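Local coordinates for protein endoglucanase A (Clostridium cellulolyticum, PDB 1EDG) that hydrolyses internal beta-1,4-glucosidic bonds of cellulose as an endoglucanase of glycosyl hydrolase family 5, at residues V303-C308 with S324-Q329; P8-P13 with V372-G377; A310-K313 with T318-E321; M23-G28 with S216-C221. All blocks are in the same frame, centred on the assembly; numbering follows the deposited sequence.

Contact 1 of 4, residues V303-C308 with S324-Q329; sequences VIIGEC and SYYVAQ
Tyr326 of helix 316-332 reaches strand 303-308 from a backbone that stays well back: the nearest CA atoms, those of Cys308 and Tyr326, are 9.0 Å apart, so side chains alone span the gap. The helix runs on regularly through the contact, with Ala328 N bonded to Ser324 O and Gln329 N to Tyr325 O, and CB of Tyr326 points at the strand. Its ring carbon CG lies anti to the backbone N (chi1 -170°), which extends the phenol away from the helix and carries its OH to the strand. Ile305 comes from the opposite direction and meets the ring obliquely. Its CG2 branch meets Tyr326 OH at 3.5 Å, while the longer branch brings CD1 to 4.0 Å from Tyr326 CE1. Cys308 lies against the same end of the ring, its CB 3.7 Å from Tyr326 CZ. The sulfur makes a sulfur-aromatic contact, SG standing 4.8 Å from the Tyr326 ring centroid and 41° off the ring normal, an oblique approach. Cys337 of the next strand touches both Cys308 and Tyr326, in keeping with the beta-alpha-beta unit 303-308, 316-332, 336-339 of the TIM barrel. The contact is dispersive around a polar tip: the phenol OH, buried among aliphatic carbons and a cysteine side chain, is satisfied by a hydrogen bond with the carbonyl of Ala255, which probably fixes the ring's far end beside the barrel wall.

Contact 2 of 4, residues P8-P13 with V372-G377; sequences PNLQIP and VKYAFG
Tyr374 meets Pro8 and Leu10 of the extended N-terminal segment 8-13 from the side of helix 365-374. Lys373, one residue earlier, adds little across the interface, but its CG sits 4.0 Å above the plane of the Tyr374 ring, over the centre, and so backs one face. The opposite face takes Leu10 CD1, offset toward the rim. Tyr374 carries the contact. With CG beside its own backbone N and anti to the carbonyl carbon (chi1 -66°), the ring crosses the Leu10 side chain at about a right angle and sends its hydroxyl to the main chain of 8-13. There the oxygen has two roles: Tyr374 OH donates to Pro8 O at 2.6 Å, and Leu10 N donates to Tyr374 OH at 2.9 Å with an N-H...O angle of 159°. The Pro8 carbonyl lies at the ring edge, and the donor is tilted 17° from the carbonyl plane. Next to the hydroxyl, Leu10 CB rests 3.9 Å from Tyr374 CZ. Pro8 also touches Ser324, and Tyr374 touches Ala328, so both sides lean on helix 316-332. This surface contact joins the N-terminal extension to the last helix on the outside of the TIM barrel, where the two ends of the chain's fold meet.

Contact 3 of 4, residues A310-K313 with T318-E321; sequences AVDK and TRVE
Arg319, in the first turn of helix 316-332, folds its guanidinium over the loop 310-313, and its torsions explain how. CG is anti to the carbonyl carbon and beside the backbone N; the chain then runs extended before bending at chi3 (-61°), which turns the flat group along the loop. The aliphatic part packs on the way: Arg319 CD is 4.0 Å from Ala310 CB and 3.4 Å from Val311 O. Beyond the bend, NH1 donates to the main chain, Arg319 NH1 to Ala310 O at 2.9 Å with an N-H...O angle of 146°. The acceptor lies in the guanidinium plane, whereas the donor is tilted out of the carbonyl plane. One face of the guanidinium settles on Asp312, whose CA stands 3.6 Å above the plane and over its centre. The Asp312 carboxylate lies near Arg319 NH2. The two planes are 21° apart, and OD1 stands well out of the guanidinium plane, so the long 3.7 Å pair of Asp312 OD1 and Arg319 NH2 is a salt bridge of charges only, with no N-H aimed at the oxygen. Water 1 supplies the directed link, donating to Asp312 OD1 at 2.7 Å and accepting from Arg319 NH2 at 3.0 Å. Asp312 OD1 is also bonded to Asn314 N, and Phe364 makes a cation-pi contact with Arg319. The charge of this buried arginine is probably offset by the Asp312 carboxylate, directly at long range and through water 1, and by the Phe364 ring, while the bond from NH1 to Ala310 O ties the loop after strand 303-308 to the helix it leads into.

Contact 4 of 4, residues M23-G28 with S216-C221; sequences MNFVKG and SRYLMC
Phe25 of helix 21-29 and Tyr218, just ahead of strand 219-222, form the whole contact as one aromatic pair. The stacking evidence is direct: the ring centroids are 3.9 Å apart and the planes diverge by 12°, a face-to-face stack. Each ring covers one face of the other. Tyr218 CD1 lies 3.5 Å above the Phe25 plane, over its centre, and Phe25 CD2 occupies the matching place 3.7 Å above the Tyr218 plane. The two side chains run in opposite directions as they slide past each other, so the phenol end of Tyr218 finishes beside the root of Phe25, with Tyr218 OH 3.8 Å from Phe25 CB. The closest ring carbons include Phe25 CD1 and Tyr218 CE1, at 3.6 Å. Torsions bring the two rings together from backbones whose nearest CA atoms, of Phe25 and Tyr218, are 9.3 Å apart: Phe25 carries CG anti to its backbone N (chi1 176°), Tyr218 carries CG beside its own and anti to the carbonyl carbon (chi1 -76°).

Apolar packing extends the stack on the barrel side. Phe25 also touches Ile164 of strand 163-166, and Tyr218 touches Ile250 of strand 249-254, the strands flanking 219-222 in the barrel. The pair thus lies at the N-terminal end of strand 219-222; helix 21-29 comes just before the first barrel strand, 32-34, in the chain. Chemically the attachment is dispersive and broad: nearly parallel ring faces, rather than a directed polar bond between the segments, join this N-terminal helix to the approach of the fifth strand.

From the N terminus, segment 8-13 opens the longest loop, closed by contact 2 only when the chain reaches 372-377; the other three contacts nest within it. Helix 21-29 comes next and opens contact 4, which closes at 216-221. Contact 1 opens afterwards, in series with contact 4, and contact 3 is nested inside the short loop that contact 1 closes; none of the loops cross. In the fold, contact 2 joins the N-terminal segment to the last helix, contact 4 joins helix 21-29 to the fifth strand, and contacts 1 and 3 hold helix 316-332 to the seventh strand and its following loop. Contacts 1 and 4 meet through Ile304 and Met220, whereas contacts 3 and 4 stay about 18 Å apart at their nearest atoms.

Contact 1 of 4, residues V303-C308 with S324-Q329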
loop_
_atom_site.group_PDB
_atom_site.type_symbol
_atom_site.label_atom_id
_atom_site.label_comp_id
_atom_site.label_asym_id
_atom_site.label_seq_id
_atom_site.Cartn_x
_atom_site.Cartn_y
_atom_site.Cartn_z
ATOM N N VAL A 303 -11.464 -3.530 2.315
ATOM C CA VAL A 303 -10.557 -2.397 2.492
ATOM C C VAL A 303 -9.183 -2.940 2.921
ATOM O O VAL A 303 -9.090 -3.880 3.722
ATOM C CB VAL A 303 -11.055 -1.420 3.588
ATOM C CG1 VAL A 303 -10.078 -0.249 3.732
ATOM C CG2 VAL A 303 -12.451 -0.894 3.257
ATOM N N ILE A 304 -8.127 -2.359 2.363
ATOM C CA ILE A 304 -6.767 -2.765 2.692
ATOM C C ILE A 304 -5.955 -1.543 3.105
ATOM O O ILE A 304 -5.996 -0.509 2.431
ATOM C CB ILE A 304 -6.053 -3.441 1.472
ATOM C CG1 ILE A 304 -6.631 -4.832 1.198
ATOM C CG2 ILE A 304 -4.547 -3.533 1.710
ATOM C CD1 ILE A 304 -6.044 -5.500 -0.034
ATOM N N ILE A 305 -5.308 -1.624 4.266
ATOM C CA ILE A 305 -4.424 -0.550 4.718
ATOM C C ILE A 305 -3.093 -0.966 4.065
ATOM O O ILE A 305 -2.371 -1.832 4.579
ATOM C CB ILE A 305 -4.301 -0.497 6.267
ATOM C CG1 ILE A 305 -5.644 -0.084 6.889
ATOM C CG2 ILE A 305 -3.214 0.499 6.683
ATOM C CD1 ILE A 305 -5.670 -0.093 8.406
ATOM N N GLY A 306 -2.843 -0.413 2.873
ATOM C CA GLY A 306 -1.657 -0.743 2.107
ATOM C C GLY A 306 -0.328 -0.290 2.675
ATOM O O GLY A 306 0.720 -0.749 2.219
ATOM N N GLU A 307 -0.364 0.647 3.617
ATOM C CA GLU A 307 0.854 1.146 4.252
ATOM C C GLU A 307 0.594 1.544 5.701
ATOM O O GLU A 307 -0.376 2.253 5.998
ATOM C CB GLU A 307 1.433 2.365 3.512
ATOM C CG GLU A 307 1.987 2.089 2.126
ATOM C CD GLU A 307 2.701 3.296 1.519
ATOM O OE1 GLU A 307 3.173 4.178 2.265
ATOM O OE2 GLU A 307 2.800 3.351 0.284
ATOM N N CYS A 308 1.451 1.050 6.591
ATOM C CA CYS A 308 1.395 1.372 8.014
ATOM C C CYS A 308 2.780 1.085 8.607
ATOM O O CYS A 308 3.641 0.508 7.932
ATOM C CB CYS A 308 0.299 0.571 8.736
ATOM S SG CYS A 308 0.528 -1.213 8.762
ATOM N N SER A 324 1.208 -4.176 17.498
ATOM C CA SER A 324 0.336 -5.290 17.906
ATOM C C SER A 324 -1.119 -4.829 18.025
ATOM O O SER A 324 -2.032 -5.479 17.502
ATOM C CB SER A 324 0.798 -5.896 19.245
ATOM O OG SER A 324 2.037 -6.571 19.101
ATOM N N TYR A 325 -1.311 -3.703 18.706
ATOM C CA TYR A 325 -2.633 -3.113 18.909
ATOM C C TYR A 325 -3.252 -2.689 17.566
ATOM O O TYR A 325 -4.432 -2.940 17.305
ATOM C CB TYR A 325 -2.503 -1.907 19.840
ATOM C CG TYR A 325 -3.807 -1.219 20.188
ATOM C CD1 TYR A 325 -4.594 -1.668 21.247
ATOM C CD2 TYR A 325 -4.226 -0.086 19.487
ATOM C CE1 TYR A 325 -5.763 -1.004 21.605
ATOM C CE2 TYR A 325 -5.394 0.588 19.836
ATOM C CZ TYR A 325 -6.157 0.125 20.895
ATOM O OH TYR A 325 -7.301 0.804 21.244
ATOM N N TYR A 326 -2.443 -2.049 16.724
ATOM C CA TYR A 326 -2.871 -1.589 15.406
ATOM C C TYR A 326 -3.414 -2.764 14.576
ATOM O O TYR A 326 -4.535 -2.713 14.060
ATOM C CB TYR A 326 -1.679 -0.917 14.688
ATOM C CG TYR A 326 -2.014 -0.171 13.408
ATOM C CD1 TYR A 326 -2.332 -0.862 12.235
ATOM C CD2 TYR A 326 -1.987 1.227 13.367
ATOM C CE1 TYR A 326 -2.615 -0.181 11.049
ATOM C CE2 TYR A 326 -2.267 1.920 12.181
ATOM C CZ TYR A 326 -2.578 1.207 11.027
ATOM O OH TYR A 326 -2.832 1.871 9.850
ATOM N N VAL A 327 -2.632 -3.833 14.471
ATOM C CA VAL A 327 -3.045 -5.000 13.693
ATOM C C VAL A 327 -4.276 -5.700 14.288
ATOM O O VAL A 327 -5.184 -6.083 13.554
ATOM C CB VAL A 327 -1.876 -6.012 13.526
ATOM C CG1 VAL A 327 -2.363 -7.271 12.821
ATOM C CG2 VAL A 327 -0.736 -5.365 12.722
ATOM N N ALA A 328 -4.308 -5.845 15.612
ATOM C CA ALA A 328 -5.438 -6.485 16.288
ATOM C C ALA A 328 -6.737 -5.710 16.055
ATOM O O ALA A 328 -7.774 -6.305 15.762
ATOM C CB ALA A 328 -5.161 -6.614 17.781
ATOM N N GLN A 329 -6.681 -4.387 16.179
ATOM C CA GLN A 329 -7.860 -3.546 15.974
ATOM C C GLN A 329 -8.340 -3.607 14.521
ATOM O O GLN A 329 -9.542 -3.603 14.254
ATOM C CB GLN A 329 -7.569 -2.101 16.388
ATOM C CG GLN A 329 -7.350 -1.907 17.892
ATOM C CD GLN A 329 -8.605 -2.146 18.726
ATOM O OE1 GLN A 329 -9.722 -2.191 18.208
ATOM N NE2 GLN A 329 -8.423 -2.300 20.028
#

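Contact 2 of 4, residues P8-P13 with V372-G377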
loop_
_atom_site.group_PDB
_atom_site.type_symbol
_atom_site.label_atom_id
_atom_site.label_comp_id
_atom_site.label_asym_id
_atom_site.label_seq_id
_atom_site.Cartn_x
_atom_site.Cartn_y
_atom_site.Cartn_z
ATOM N N PRO A 8 2.278 -7.520 23.855
ATOM C CA PRO A 8 1.113 -7.414 24.741
ATOM C C PRO A 8 0.106 -8.539 24.533
ATOM O O PRO A 8 0.014 -9.113 23.445
ATOM C CB PRO A 8 0.519 -6.061 24.360
ATOM C CG PRO A 8 0.817 -5.980 22.883
ATOM C CD PRO A 8 2.251 -6.469 22.818
ATOM N N ASN A 9 -0.632 -8.855 25.592
ATOM C CA ASN A 9 -1.651 -9.896 25.560
ATOM C C ASN A 9 -2.961 -9.161 25.323
ATOM O O ASN A 9 -3.457 -8.472 26.214
ATOM C CB ASN A 9 -1.694 -10.623 26.907
ATOM C CG ASN A 9 -2.585 -11.850 26.883
ATOM O OD1 ASN A 9 -3.694 -11.827 26.351
ATOM N ND2 ASN A 9 -2.095 -12.940 27.462
ATOM N N LEU A 10 -3.497 -9.284 24.112
ATOM C CA LEU A 10 -4.731 -8.598 23.744
ATOM C C LEU A 10 -5.870 -9.551 23.411
ATOM O O LEU A 10 -5.650 -10.612 22.825
ATOM C CB LEU A 10 -4.478 -7.689 22.535
ATOM C CG LEU A 10 -3.335 -6.672 22.645
ATOM C CD1 LEU A 10 -3.088 -6.014 21.290
ATOM C CD2 LEU A 10 -3.651 -5.625 23.698
ATOM N N GLN A 11 -7.079 -9.165 23.808
ATOM C CA GLN A 11 -8.285 -9.938 23.534
ATOM C C GLN A 11 -9.346 -8.960 23.024
ATOM O O GLN A 11 -10.275 -8.599 23.745
ATOM C CB GLN A 11 -8.779 -10.649 24.798
ATOM C CG GLN A 11 -7.873 -11.768 25.281
ATOM C CD GLN A 11 -7.656 -12.846 24.227
ATOM O OE1 GLN A 11 -8.609 -13.330 23.598
ATOM N NE2 GLN A 11 -6.399 -13.231 24.029
ATOM N N ILE A 12 -9.176 -8.504 21.787
ATOM C CA ILE A 12 -10.101 -7.552 21.172
ATOM C C ILE A 12 -11.289 -8.289 20.552
ATOM O O ILE A 12 -11.109 -9.208 19.751
ATOM C CB ILE A 12 -9.397 -6.727 20.063
ATOM C CG1 ILE A 12 -8.078 -6.139 20.584
ATOM C CG2 ILE A 12 -10.315 -5.621 19.559
ATOM C CD1 ILE A 12 -8.215 -5.290 21.838
ATOM N N PRO A 13 -12.520 -7.906 20.935
ATOM C CA PRO A 13 -13.741 -8.531 20.413
ATOM C C PRO A 13 -13.870 -8.364 18.897
ATOM O O PRO A 13 -13.688 -7.267 18.364
ATOM C CB PRO A 13 -14.848 -7.763 21.134
ATOM C CG PRO A 13 -14.202 -7.335 22.416
ATOM C CD PRO A 13 -12.850 -6.881 21.943
ATOM N N VAL A 372 2.189 -10.761 13.364
ATOM C CA VAL A 372 1.745 -12.067 12.886
ATOM C C VAL A 372 0.763 -12.698 13.878
ATOM O O VAL A 372 -0.251 -13.279 13.484
ATOM C CB VAL A 372 2.941 -13.022 12.645
ATOM C CG1 VAL A 372 2.444 -14.405 12.251
ATOM C CG2 VAL A 372 3.828 -12.466 11.544
ATOM N N LYS A 373 1.044 -12.530 15.163
ATOM C CA LYS A 373 0.198 -13.083 16.211
ATOM C C LYS A 373 -1.237 -12.549 16.149
ATOM O O LYS A 373 -2.191 -13.299 16.341
ATOM C CB LYS A 373 0.827 -12.787 17.577
ATOM C CG LYS A 373 -0.007 -13.196 18.768
ATOM C CD LYS A 373 0.770 -12.981 20.056
ATOM C CE LYS A 373 -0.129 -13.152 21.270
ATOM N NZ LYS A 373 -0.917 -14.415 21.199
ATOM N N TYR A 374 -1.387 -11.270 15.820
ATOM C CA TYR A 374 -2.705 -10.659 15.770
ATOM C C TYR A 374 -3.350 -10.500 14.396
ATOM O O TYR A 374 -4.459 -9.969 14.287
ATOM C CB TYR A 374 -2.679 -9.341 16.538
ATOM C CG TYR A 374 -2.455 -9.570 18.017
ATOM C CD1 TYR A 374 -3.422 -10.223 18.788
ATOM C CD2 TYR A 374 -1.263 -9.193 18.634
ATOM C CE1 TYR A 374 -3.204 -10.497 20.134
ATOM C CE2 TYR A 374 -1.032 -9.463 19.987
ATOM C CZ TYR A 374 -2.008 -10.119 20.729
ATOM O OH TYR A 374 -1.779 -10.414 22.057
ATOM N N ALA A 375 -2.683 -10.986 13.356
ATOM C CA ALA A 375 -3.229 -10.912 12.004
ATOM C C ALA A 375 -4.293 -12.000 11.831
ATOM O O ALA A 375 -4.596 -12.732 12.776
ATOM C CB ALA A 375 -2.116 -11.091 10.980
ATOM N N PHE A 376 -4.849 -12.119 10.629
ATOM C CA PHE A 376 -5.873 -13.128 10.355
ATOM C C PHE A 376 -5.317 -14.530 10.549
ATOM O O PHE A 376 -4.151 -14.791 10.245
ATOM C CB PHE A 376 -6.407 -13.003 8.921
ATOM C CG PHE A 376 -7.190 -11.742 8.668
ATOM C CD1 PHE A 376 -8.473 -11.584 9.192
ATOM C CD2 PHE A 376 -6.645 -10.712 7.906
ATOM C CE1 PHE A 376 -9.197 -10.420 8.962
ATOM C CE2 PHE A 376 -7.360 -9.549 7.671
ATOM C CZ PHE A 376 -8.637 -9.401 8.200
ATOM N N GLY A 377 -6.156 -15.427 11.051
ATOM C CA GLY A 377 -5.727 -16.792 11.265
ATOM C C GLY A 377 -5.755 -17.554 9.957
ATOM O O GLY A 377 -6.329 -17.092 8.966
#

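Contact 3 of 4, residues A310-K313 with T318-E321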
loop_
_atom_site.group_PDB
_atom_site.type_symbol
_atom_site.label_atom_id
_atom_site.label_comp_id
_atom_site.label_asym_id
_atom_site.label_seq_id
_atom_site.Cartn_x
_atom_site.Cartn_y
_atom_site.Cartn_z
ATOM N N ALA A 310 5.797 2.307 12.086
ATOM C CA ALA A 310 6.297 3.325 13.001
ATOM C C ALA A 310 7.813 3.364 12.863
ATOM O O ALA A 310 8.476 2.326 12.859
ATOM C CB ALA A 310 5.898 3.001 14.436
ATOM N N VAL A 311 8.342 4.568 12.702
ATOM C CA VAL A 311 9.768 4.784 12.535
ATOM C C VAL A 311 10.558 4.476 13.818
ATOM O O VAL A 311 10.076 4.689 14.928
ATOM C CB VAL A 311 10.021 6.245 12.054
ATOM C CG1 VAL A 311 9.759 7.251 13.172
ATOM C CG2 VAL A 311 11.395 6.388 11.516
ATOM N N ASP A 312 11.771 3.961 13.659
ATOM C CA ASP A 312 12.621 3.633 14.803
ATOM C C ASP A 312 13.073 4.880 15.561
ATOM O O ASP A 312 13.706 5.772 14.988
ATOM C CB ASP A 312 13.843 2.838 14.329
ATOM C CG ASP A 312 14.816 2.503 15.456
ATOM O OD1 ASP A 312 14.428 2.484 16.645
ATOM O OD2 ASP A 312 15.990 2.238 15.132
ATOM N N LYS A 313 12.724 4.946 16.842
ATOM C CA LYS A 313 13.114 6.060 17.704
ATOM C C LYS A 313 13.718 5.464 18.970
ATOM O O LYS A 313 13.578 6.027 20.057
ATOM C CB LYS A 313 11.897 6.928 18.062
ATOM C CG LYS A 313 11.392 7.793 16.912
ATOM C CD LYS A 313 10.080 8.484 17.241
ATOM C CE LYS A 313 9.648 9.361 16.079
ATOM N NZ LYS A 313 8.258 9.866 16.222
ATOM N N THR A 318 7.601 0.179 22.970
ATOM C CA THR A 318 6.475 1.006 22.542
ATOM C C THR A 318 6.035 0.648 21.122
ATOM O O THR A 318 4.838 0.584 20.839
ATOM C CB THR A 318 6.819 2.505 22.639
ATOM O OG1 THR A 318 7.253 2.801 23.977
ATOM C CG2 THR A 318 5.604 3.360 22.311
ATOM N N ARG A 319 6.997 0.376 20.241
ATOM C CA ARG A 319 6.665 0.004 18.868
ATOM C C ARG A 319 6.036 -1.391 18.783
ATOM O O ARG A 319 5.151 -1.624 17.955
ATOM C CB ARG A 319 7.878 0.128 17.936
ATOM C CG ARG A 319 8.313 1.581 17.689
ATOM C CD ARG A 319 9.143 1.742 16.404
ATOM N NE ARG A 319 10.395 0.980 16.424
ATOM C CZ ARG A 319 10.994 0.488 15.343
ATOM N NH1 ARG A 319 10.465 0.672 14.143
ATOM N NH2 ARG A 319 12.117 -0.204 15.461
ATOM N N VAL A 320 6.466 -2.310 19.645
ATOM C CA VAL A 320 5.885 -3.655 19.651
ATOM C C VAL A 320 4.414 -3.541 20.079
ATOM O O VAL A 320 3.520 -4.118 19.447
ATOM C CB VAL A 320 6.627 -4.605 20.629
ATOM C CG1 VAL A 320 5.880 -5.938 20.740
ATOM C CG2 VAL A 320 8.053 -4.852 20.139
ATOM N N GLU A 321 4.171 -2.761 21.129
ATOM C CA GLU A 321 2.817 -2.556 21.644
ATOM C C GLU A 321 1.916 -1.851 20.622
ATOM O O GLU A 321 0.788 -2.296 20.367
ATOM C CB GLU A 321 2.869 -1.784 22.965
ATOM C CG GLU A 321 3.484 -2.600 24.104
ATOM C CD GLU A 321 3.808 -1.773 25.332
ATOM O OE1 GLU A 321 4.108 -0.569 25.192
ATOM O OE2 GLU A 321 3.781 -2.334 26.447
HETATM O O HOH W 1 13.017 0.800 18.136
#

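Contact 4 of 4, residues M23-G28 with S216-C221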
loop_
_atom_site.group_PDB
_atom_site.type_symbol
_atom_site.label_atom_id
_atom_site.label_comp_id
_atom_site.label_asym_id
_atom_site.label_seq_id
_atom_site.Cartn_x
_atom_site.Cartn_y
_atom_site.Cartn_z
ATOM N N MET A 23 -14.714 -10.263 1.421
ATOM C CA MET A 23 -14.131 -10.243 2.762
ATOM C C MET A 23 -13.280 -11.488 3.019
ATOM O O MET A 23 -12.266 -11.413 3.711
ATOM C CB MET A 23 -15.219 -10.098 3.833
ATOM C CG MET A 23 -16.120 -8.873 3.652
ATOM S SD MET A 23 -15.187 -7.323 3.449
ATOM C CE MET A 23 -14.457 -7.130 5.059
ATOM N N ASN A 24 -13.686 -12.626 2.462
ATOM C CA ASN A 24 -12.932 -13.869 2.629
ATOM C C ASN A 24 -11.621 -13.810 1.842
ATOM O O ASN A 24 -10.597 -14.355 2.271
ATOM C CB ASN A 24 -13.765 -15.085 2.202
ATOM C CG ASN A 24 -14.797 -15.484 3.255
ATOM O OD1 ASN A 24 -14.510 -15.493 4.450
ATOM N ND2 ASN A 24 -16.004 -15.788 2.814
ATOM N N PHE A 25 -11.645 -13.119 0.704
ATOM C CA PHE A 25 -10.445 -12.969 -0.122
ATOM C C PHE A 25 -9.389 -12.208 0.695
ATOM O O PHE A 25 -8.235 -12.635 0.797
ATOM C CB PHE A 25 -10.780 -12.210 -1.407
ATOM C CG PHE A 25 -9.586 -11.931 -2.278
ATOM C CD1 PHE A 25 -9.055 -12.926 -3.091
ATOM C CD2 PHE A 25 -9.000 -10.666 -2.296
ATOM C CE1 PHE A 25 -7.952 -12.664 -3.917
ATOM C CE2 PHE A 25 -7.902 -10.392 -3.112
ATOM C CZ PHE A 25 -7.378 -11.391 -3.923
ATOM N N VAL A 26 -9.804 -11.102 1.308
ATOM C CA VAL A 26 -8.907 -10.288 2.128
ATOM C C VAL A 26 -8.322 -11.078 3.316
ATOM O O VAL A 26 -7.133 -10.953 3.628
ATOM C CB VAL A 26 -9.619 -8.980 2.593
ATOM C CG1 VAL A 26 -8.831 -8.278 3.683
ATOM C CG2 VAL A 26 -9.780 -8.050 1.406
ATOM N N LYS A 27 -9.146 -11.893 3.970
ATOM C CA LYS A 27 -8.660 -12.700 5.080
ATOM C C LYS A 27 -7.518 -13.598 4.605
ATOM O O LYS A 27 -6.541 -13.783 5.323
ATOM C CB LYS A 27 -9.786 -13.560 5.652
ATOM C CG LYS A 27 -10.862 -12.764 6.343
ATOM C CD LYS A 27 -12.036 -13.655 6.733
ATOM C CE LYS A 27 -11.628 -14.726 7.727
ATOM N NZ LYS A 27 -12.814 -15.534 8.125
ATOM N N GLY A 28 -7.639 -14.127 3.388
ATOM C CA GLY A 28 -6.620 -14.998 2.830
ATOM C C GLY A 28 -5.279 -14.318 2.613
ATOM O O GLY A 28 -4.234 -14.978 2.642
ATOM N N SER A 216 -11.731 -10.470 -14.232
ATOM C CA SER A 216 -12.225 -10.864 -12.920
ATOM C C SER A 216 -11.318 -10.641 -11.711
ATOM O O SER A 216 -11.728 -10.913 -10.588
ATOM C CB SER A 216 -12.663 -12.331 -12.968
ATOM O OG SER A 216 -11.589 -13.174 -13.364
ATOM N N ARG A 217 -10.105 -10.144 -11.915
ATOM C CA ARG A 217 -9.201 -9.944 -10.782
ATOM C C ARG A 217 -9.616 -8.769 -9.894
ATOM O O ARG A 217 -10.401 -7.918 -10.302
ATOM C CB ARG A 217 -7.739 -9.798 -11.251
ATOM C CG ARG A 217 -7.314 -8.411 -11.697
ATOM C CD ARG A 217 -5.797 -8.340 -11.964
ATOM N NE ARG A 217 -5.418 -9.051 -13.186
ATOM C CZ ARG A 217 -4.917 -10.285 -13.224
ATOM N NH1 ARG A 217 -4.711 -10.968 -12.100
ATOM N NH2 ARG A 217 -4.674 -10.864 -14.394
ATOM N N TYR A 218 -9.138 -8.763 -8.655
ATOM C CA TYR A 218 -9.440 -7.680 -7.725
ATOM C C TYR A 218 -8.596 -6.451 -8.069
ATOM O O TYR A 218 -7.422 -6.578 -8.448
ATOM C CB TYR A 218 -9.167 -8.118 -6.283
ATOM C CG TYR A 218 -10.222 -9.037 -5.721
ATOM C CD1 TYR A 218 -10.169 -10.410 -5.944
ATOM C CD2 TYR A 218 -11.286 -8.527 -4.979
ATOM C CE1 TYR A 218 -11.154 -11.258 -5.441
ATOM C CE2 TYR A 218 -12.275 -9.358 -4.476
ATOM C CZ TYR A 218 -12.205 -10.719 -4.707
ATOM O OH TYR A 218 -13.187 -11.541 -4.207
ATOM N N LEU A 219 -9.201 -5.273 -7.952
ATOM C CA LEU A 219 -8.532 -4.012 -8.238
ATOM C C LEU A 219 -8.635 -3.105 -7.011
ATOM O O LEU A 219 -9.642 -3.130 -6.313
ATOM C CB LEU A 219 -9.195 -3.330 -9.446
ATOM C CG LEU A 219 -9.308 -4.157 -10.734
ATOM C CD1 LEU A 219 -10.046 -3.371 -11.817
ATOM C CD2 LEU A 219 -7.919 -4.561 -11.231
ATOM N N MET A 220 -7.599 -2.311 -6.748
ATOM C CA MET A 220 -7.596 -1.404 -5.603
ATOM C C MET A 220 -7.666 0.052 -6.047
ATOM O O MET A 220 -6.986 0.457 -6.998
ATOM C CB MET A 220 -6.340 -1.616 -4.750
ATOM C CG MET A 220 -6.344 -2.903 -3.946
ATOM S SD MET A 220 -4.712 -3.298 -3.244
ATOM C CE MET A 220 -4.481 -1.951 -2.073
ATOM N N CYS A 221 -8.457 0.842 -5.324
ATOM C CA CYS A 221 -8.630 2.256 -5.630
ATOM C C CYS A 221 -8.568 3.123 -4.375
ATOM O O CYS A 221 -9.258 2.843 -3.389
ATOM C CB CYS A 221 -9.985 2.488 -6.310
ATOM S SG CYS A 221 -10.206 1.613 -7.863
#